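Putative immunoglobulin-blocking virulence protein (Mycoplasma mycoides subsp. capri, PDB 7ADK) probably binds host immunoglobulins and interferes with their antigen recognition, helping the mycoplasma to withstand the antibody response. Local coordinates at residues W375-V380 against S399-I404; G416-L421 against I446-I451. All blocks are in the same frame, centred on the assembly; numbering follows the deposited sequence.

Contact 1: residues W375-V380 against S399-I404; sequences WVKEDV and SKLERI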
loop_
_atom_site.group_PDB
_atom_site.type_symbol
_atom_site.label_atom_id
_atom_site.label_comp_id
_atom_site.label_asym_id
_atom_site.label_seq_id
_atom_site.Cartn_x
_atom_site.Cartn_y
_atom_site.Cartn_z
ATOM N N TRP A 375 -19.517 29.912 20.046
ATOM C CA TRP A 375 -20.655 29.730 19.153
ATOM C C TRP A 375 -21.424 28.475 19.540
ATOM O O TRP A 375 -20.845 27.524 20.061
ATOM C CB TRP A 375 -20.172 29.643 17.704
ATOM C CG TRP A 375 -19.526 30.889 17.198
ATOM C CD1 TRP A 375 -18.267 31.288 17.469
ATOM C CD2 TRP A 375 -20.109 31.955 16.399
ATOM N NE1 TRP A 375 -18.036 32.525 16.915
ATOM C CE2 TRP A 375 -19.141 32.986 16.243
ATOM C CE3 TRP A 375 -21.353 32.143 15.767
ATOM C CZ2 TRP A 375 -19.398 34.141 15.503
ATOM C CZ3 TRP A 375 -21.619 33.298 15.020
ATOM C CH2 TRP A 375 -20.647 34.299 14.888
ATOM N N VAL A 376 -22.728 28.456 19.270
ATOM C CA VAL A 376 -23.567 27.263 19.453
ATOM C C VAL A 376 -24.327 26.937 18.170
ATOM O O VAL A 376 -24.810 27.829 17.477
ATOM C CB VAL A 376 -24.454 27.373 20.707
ATOM C CG1 VAL A 376 -25.424 28.547 20.678
ATOM C CG2 VAL A 376 -25.259 26.106 20.970
ATOM N N LYS A 377 -24.379 25.649 17.832
ATOM C CA LYS A 377 -24.969 25.101 16.611
ATOM C C LYS A 377 -26.328 24.483 16.891
ATOM O O LYS A 377 -26.485 23.702 17.823
ATOM C CB LYS A 377 -23.999 24.077 16.003
ATOM C CG LYS A 377 -24.480 23.425 14.701
ATOM C CD LYS A 377 -23.430 22.507 14.054
ATOM C CE LYS A 377 -23.031 21.273 14.888
ATOM N NZ LYS A 377 -24.073 20.220 14.968
ATOM N N GLU A 378 -27.293 24.772 16.038
ATOM C CA GLU A 378 -28.604 24.130 16.007
ATOM C C GLU A 378 -28.849 23.519 14.621
ATOM O O GLU A 378 -28.637 24.183 13.613
ATOM C CB GLU A 378 -29.671 25.159 16.419
ATOM C CG GLU A 378 -31.095 24.605 16.358
ATOM C CD GLU A 378 -32.186 25.540 16.900
ATOM O OE1 GLU A 378 -33.360 25.382 16.498
ATOM O OE2 GLU A 378 -31.924 26.399 17.767
ATOM N N ASP A 379 -29.312 22.274 14.528
ATOM C CA ASP A 379 -29.831 21.733 13.269
ATOM C C ASP A 379 -31.213 22.327 12.939
ATOM O O ASP A 379 -32.153 22.217 13.726
ATOM C CB ASP A 379 -29.886 20.200 13.296
ATOM C CG ASP A 379 -30.304 19.631 11.933
ATOM O OD1 ASP A 379 -29.429 19.286 11.132
ATOM O OD2 ASP A 379 -31.494 19.578 11.639
ATOM N N VAL A 380 -31.348 22.902 11.745
ATOM C CA VAL A 380 -32.570 23.554 11.262
ATOM C C VAL A 380 -33.097 22.903 9.983
ATOM O O VAL A 380 -33.875 23.506 9.253
ATOM C CB VAL A 380 -32.383 25.076 11.117
ATOM C CG1 VAL A 380 -32.031 25.705 12.462
ATOM C CG2 VAL A 380 -31.351 25.486 10.070
ATOM N N SER A 399 -27.747 23.915 9.125
ATOM C CA SER A 399 -27.553 24.225 10.540
ATOM C C SER A 399 -27.330 25.714 10.750
ATOM O O SER A 399 -26.793 26.404 9.900
ATOM C CB SER A 399 -26.456 23.366 11.160
ATOM O OG SER A 399 -25.221 23.524 10.589
ATOM N N LYS A 400 -27.766 26.225 11.892
ATOM C CA LYS A 400 -27.643 27.620 12.315
ATOM C C LYS A 400 -26.532 27.708 13.357
ATOM O O LYS A 400 -26.544 26.951 14.315
ATOM C CB LYS A 400 -29.003 28.066 12.879
ATOM C CG LYS A 400 -29.113 29.562 13.215
ATOM C CD LYS A 400 -29.272 30.503 12.013
ATOM C CE LYS A 400 -30.559 30.271 11.209
ATOM N NZ LYS A 400 -31.782 30.554 11.976
ATOM N N LEU A 401 -25.588 28.621 13.191
ATOM C CA LEU A 401 -24.643 29.026 14.229
ATOM C C LEU A 401 -25.073 30.379 14.798
ATOM O O LEU A 401 -25.379 31.274 14.021
ATOM C CB LEU A 401 -23.229 29.130 13.643
ATOM C CG LEU A 401 -22.373 27.876 13.834
ATOM C CD1 LEU A 401 -22.855 26.682 13.029
ATOM C CD2 LEU A 401 -20.950 28.168 13.411
ATOM N N GLU A 402 -25.040 30.568 16.118
ATOM C CA GLU A 402 -25.171 31.873 16.787
ATOM C C GLU A 402 -24.105 32.076 17.878
ATOM O O GLU A 402 -23.727 31.139 18.581
ATOM C CB GLU A 402 -26.603 32.091 17.296
ATOM C CG GLU A 402 -27.101 31.046 18.297
ATOM C CD GLU A 402 -28.519 31.307 18.825
ATOM O OE1 GLU A 402 -28.862 30.814 19.924
ATOM O OE2 GLU A 402 -29.328 31.988 18.156
ATOM N N ARG A 403 -23.577 33.299 18.001
ATOM C CA ARG A 403 -22.562 33.673 19.001
ATOM C C ARG A 403 -23.217 33.748 20.390
ATOM O O ARG A 403 -24.243 34.406 20.546
ATOM C CB ARG A 403 -21.876 34.989 18.580
ATOM C CG ARG A 403 -20.516 35.198 19.248
ATOM C CD ARG A 403 -19.895 36.587 19.043
ATOM N NE ARG A 403 -19.166 36.741 17.773
ATOM C CZ ARG A 403 -19.485 37.481 16.731
ATOM N NH1 ARG A 403 -18.730 37.564 15.690
ATOM N NH2 ARG A 403 -20.568 38.175 16.665
ATOM N N ILE A 404 -22.651 33.087 21.403
ATOM C CA ILE A 404 -23.280 32.900 22.719
ATOM C C ILE A 404 -23.450 34.234 23.457
ATOM O O ILE A 404 -24.537 34.519 23.947
ATOM C CB ILE A 404 -22.502 31.841 23.529
ATOM C CG1 ILE A 404 -22.716 30.444 22.905
ATOM C CG2 ILE A 404 -22.915 31.823 25.002
ATOM C CD1 ILE A 404 -21.790 29.356 23.441
#
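The carbonyl oxygen of Glu378 receives the backbone N-H of Lys400, with Lys400 N lying 2.8 Å from Glu378 O, and the CA-H of Ser399 approaches the same oxygen. This pairing belongs to an antiparallel strand pair in which 375-379 runs along 399-403 at the outer end of a mixed beta sheet, with 158° between the strand directions. Val376/Glu402 and Glu378/Lys400 are the hydrogen-bonded pairs, each joined by two N-H...O bonds. Trp375/Arg403, Lys377/Leu401 and Asp379/Ser399 form the non-hydrogen-bonded pairs between and beyond them.

On the face that carries Trp375, the indole lies under Arg403. Arg403 CB sits 3.8 Å from the centroid of the six-membered ring and almost on its normal, a CH-pi contact. The arginine chain then bends at chi3 (-83°), which lays the face of the guanidinium over Trp375 CH2, 3.8 Å from the guanidinium plane; the two planes stand 58° apart, so this is not a flat stack. Asp355 helps to fix both groups, since its OD1 makes a salt bridge with Arg403 NH1 and its backbone O accepts Trp375 NE1; Arg403 NH2 donates to the backbone O of Leu413. Leu401 CB also reaches Trp375 CE3, at 4.1 Å.

The opposite face is more exposed. There Val376 and Glu402 lie side by side and point the same way. Past the strand end, Val380 points toward the partner segment, its CG1 3.9 Å from Lys400 CB. Beyond Glu402, Ile404 CG1 rests 4.0 Å from Val376 CG1.

Contact 2: residues G416-L421 against I446-I451; sequences GLVLDL and ITSYRI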
loop_
_atom_site.group_PDB
_atom_site.type_symbol
_atom_site.label_atom_id
_atom_site.label_comp_id
_atom_site.label_asym_id
_atom_site.label_seq_id
_atom_site.Cartn_x
_atom_site.Cartn_y
_atom_site.Cartn_z
ATOM N N GLY A 416 -25.339 32.777 11.546
ATOM C CA GLY A 416 -25.152 32.350 10.169
ATOM C C GLY A 416 -25.767 30.995 9.874
ATOM O O GLY A 416 -25.651 30.059 10.662
ATOM N N LEU A 417 -26.433 30.900 8.730
ATOM C CA LEU A 417 -26.926 29.657 8.157
ATOM C C LEU A 417 -25.789 28.936 7.429
ATOM O O LEU A 417 -25.043 29.537 6.660
ATOM C CB LEU A 417 -28.113 29.994 7.249
ATOM C CG LEU A 417 -28.898 28.808 6.688
ATOM C CD1 LEU A 417 -29.498 27.932 7.772
ATOM C CD2 LEU A 417 -30.032 29.349 5.841
ATOM N N VAL A 418 -25.651 27.639 7.662
ATOM C CA VAL A 418 -24.590 26.781 7.141
ATOM C C VAL A 418 -25.215 25.624 6.374
ATOM O O VAL A 418 -26.116 24.972 6.890
ATOM C CB VAL A 418 -23.687 26.288 8.289
ATOM C CG1 VAL A 418 -22.572 25.361 7.800
ATOM C CG2 VAL A 418 -23.084 27.476 9.046
ATOM N N LEU A 419 -24.756 25.372 5.149
ATOM C CA LEU A 419 -25.192 24.270 4.300
ATOM C C LEU A 419 -24.111 23.182 4.262
ATOM O O LEU A 419 -22.979 23.443 3.862
ATOM C CB LEU A 419 -25.544 24.847 2.923
ATOM C CG LEU A 419 -25.918 23.837 1.831
ATOM C CD1 LEU A 419 -26.968 22.834 2.284
ATOM C CD2 LEU A 419 -26.473 24.560 0.630
ATOM N N ASP A 420 -24.490 21.970 4.660
ATOM C CA ASP A 420 -23.700 20.736 4.729
ATOM C C ASP A 420 -24.156 19.803 3.595
ATOM O O ASP A 420 -25.315 19.390 3.537
ATOM C CB ASP A 420 -23.872 20.178 6.161
ATOM C CG ASP A 420 -23.573 18.693 6.448
ATOM O OD1 ASP A 420 -23.069 17.956 5.576
ATOM O OD2 ASP A 420 -23.818 18.259 7.597
ATOM N N LEU A 421 -23.257 19.505 2.648
ATOM C CA LEU A 421 -23.467 18.595 1.516
ATOM C C LEU A 421 -22.478 17.426 1.589
ATOM O O LEU A 421 -21.303 17.577 1.246
ATOM C CB LEU A 421 -23.295 19.365 0.192
ATOM C CG LEU A 421 -24.469 20.287 -0.161
ATOM C CD1 LEU A 421 -24.047 21.349 -1.162
ATOM C CD2 LEU A 421 -25.613 19.504 -0.779
ATOM N N ILE A 446 -26.338 32.033 2.713
ATOM C CA ILE A 446 -25.520 31.016 3.392
ATOM C C ILE A 446 -24.171 31.621 3.804
ATOM O O ILE A 446 -23.447 32.164 2.975
ATOM C CB ILE A 446 -25.356 29.774 2.489
ATOM C CG1 ILE A 446 -26.686 29.153 2.019
ATOM C CG2 ILE A 446 -24.483 28.707 3.143
ATOM C CD1 ILE A 446 -27.623 28.688 3.114
ATOM N N THR A 447 -23.813 31.520 5.081
ATOM C CA THR A 447 -22.521 31.984 5.614
ATOM C C THR A 447 -21.416 30.949 5.391
ATOM O O THR A 447 -20.280 31.306 5.133
ATOM C CB THR A 447 -22.654 32.343 7.101
ATOM O OG1 THR A 447 -23.555 33.415 7.234
ATOM C CG2 THR A 447 -21.371 32.810 7.766
ATOM N N SER A 448 -21.722 29.659 5.448
ATOM C CA SER A 448 -20.757 28.609 5.154
ATOM C C SER A 448 -21.363 27.536 4.271
ATOM O O SER A 448 -22.357 26.922 4.637
ATOM C CB SER A 448 -20.238 28.014 6.455
ATOM O OG SER A 448 -19.462 26.867 6.206
ATOM N N TYR A 449 -20.708 27.228 3.172
ATOM C CA TYR A 449 -20.914 25.981 2.447
ATOM C C TYR A 449 -19.857 24.989 2.925
ATOM O O TYR A 449 -18.683 25.346 2.973
ATOM C CB TYR A 449 -20.807 26.223 0.946
ATOM C CG TYR A 449 -21.834 27.159 0.369
ATOM C CD1 TYR A 449 -23.089 26.670 -0.019
ATOM C CD2 TYR A 449 -21.534 28.522 0.229
ATOM C CE1 TYR A 449 -24.048 27.541 -0.554
ATOM C CE2 TYR A 449 -22.494 29.398 -0.294
ATOM C CZ TYR A 449 -23.749 28.907 -0.685
ATOM O OH TYR A 449 -24.660 29.755 -1.209
ATOM N N ARG A 450 -20.254 23.764 3.288
ATOM C CA ARG A 450 -19.363 22.650 3.654
ATOM C C ARG A 450 -19.594 21.499 2.680
ATOM O O ARG A 450 -20.674 20.919 2.679
ATOM C CB ARG A 450 -19.607 22.161 5.096
ATOM C CG ARG A 450 -19.744 23.236 6.187
ATOM C CD ARG A 450 -19.962 22.575 7.557
ATOM N NE ARG A 450 -18.690 22.105 8.098
ATOM C CZ ARG A 450 -18.400 21.081 8.864
ATOM N NH1 ARG A 450 -17.173 21.000 9.238
ATOM N NH2 ARG A 450 -19.246 20.181 9.261
ATOM N N ILE A 451 -18.607 21.163 1.854
ATOM C CA ILE A 451 -18.685 20.065 0.891
ATOM C C ILE A 451 -17.836 18.917 1.436
ATOM O O ILE A 451 -16.621 19.059 1.535
ATOM C CB ILE A 451 -18.229 20.516 -0.512
ATOM C CG1 ILE A 451 -18.790 21.867 -1.009
ATOM C CG2 ILE A 451 -18.524 19.411 -1.526
ATOM C CD1 ILE A 451 -20.299 21.974 -1.169
#
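A beta-alpha-beta crossover brings these segments together: strand 415-422 leads into helix 426-442, and the chain returns as strand 448-454, parallel to the first, with 15° between the directions of 416-421 and 448-451. The backbone bonds have the staggered pattern of parallel strands. Leu419 straddles Tyr449, its N donating to Ser448 O and its O accepting Arg450 N at 2.8 Å. Arg450 O in turn receives Leu421 N, and Thr447 N donates to Leu417 O.

At the start of the apolar face Ile446 meets several residues. Its CG2 branch, anti to the backbone N, touches Leu419 CB, 4.0 Å away, and sits over the centre of the ring of Tyr449 in its own segment. The other branch of Ile446 ends in CD1, 3.7 Å from Leu417 CD2. Leu419 CD2 reaches Tyr449 CE1 at 4.0 Å. Further along the same face, Leu421 and Ile451 lie side by side; Leu421 also meets Ser432 and Ile436 of helix 426-442, which therefore covers this end of the apolar layer.

The other face carries Val418, Ser448, Asp420 and Arg450. Here the aliphatic part of the buried arginine is used for packing, with Arg450 CD 3.8 Å from Val418 CG1. Its charged end turns to other partners: NE makes a salt bridge with Glu478, and NH2 donates to the backbone O of Ala368. Asp420 OD2 pairs instead with Arg397 and stays 5.2 Å from Arg450 NH2. Beside the arginine, Val418 CG1 also touches Ser448 CB at 3.8 Å.

From the N terminus, strand 375-379 comes first; helix 381-387 follows, and the chain returns on strand 396-403, where contact 1 closes an 18-residue excursion. Only then does strand 415-422 open contact 2, closed after helix 426-442 by residues 446-451. The two contacts are thus in series, neither nested nor crossed. Strands 396-403 and 415-422 are antiparallel neighbours and join them through Leu401 O to Gly416 N (2.9 Å) and Ser399 O to Val418 N, with Val380 CG2 packed on Leu417 CD1. Arg397 spans the junction, its NH1 bridging to Asp379 and its NH2 to Asp420. The two contacts and the strand pair between them link four neighbouring strands of one mixed sheet.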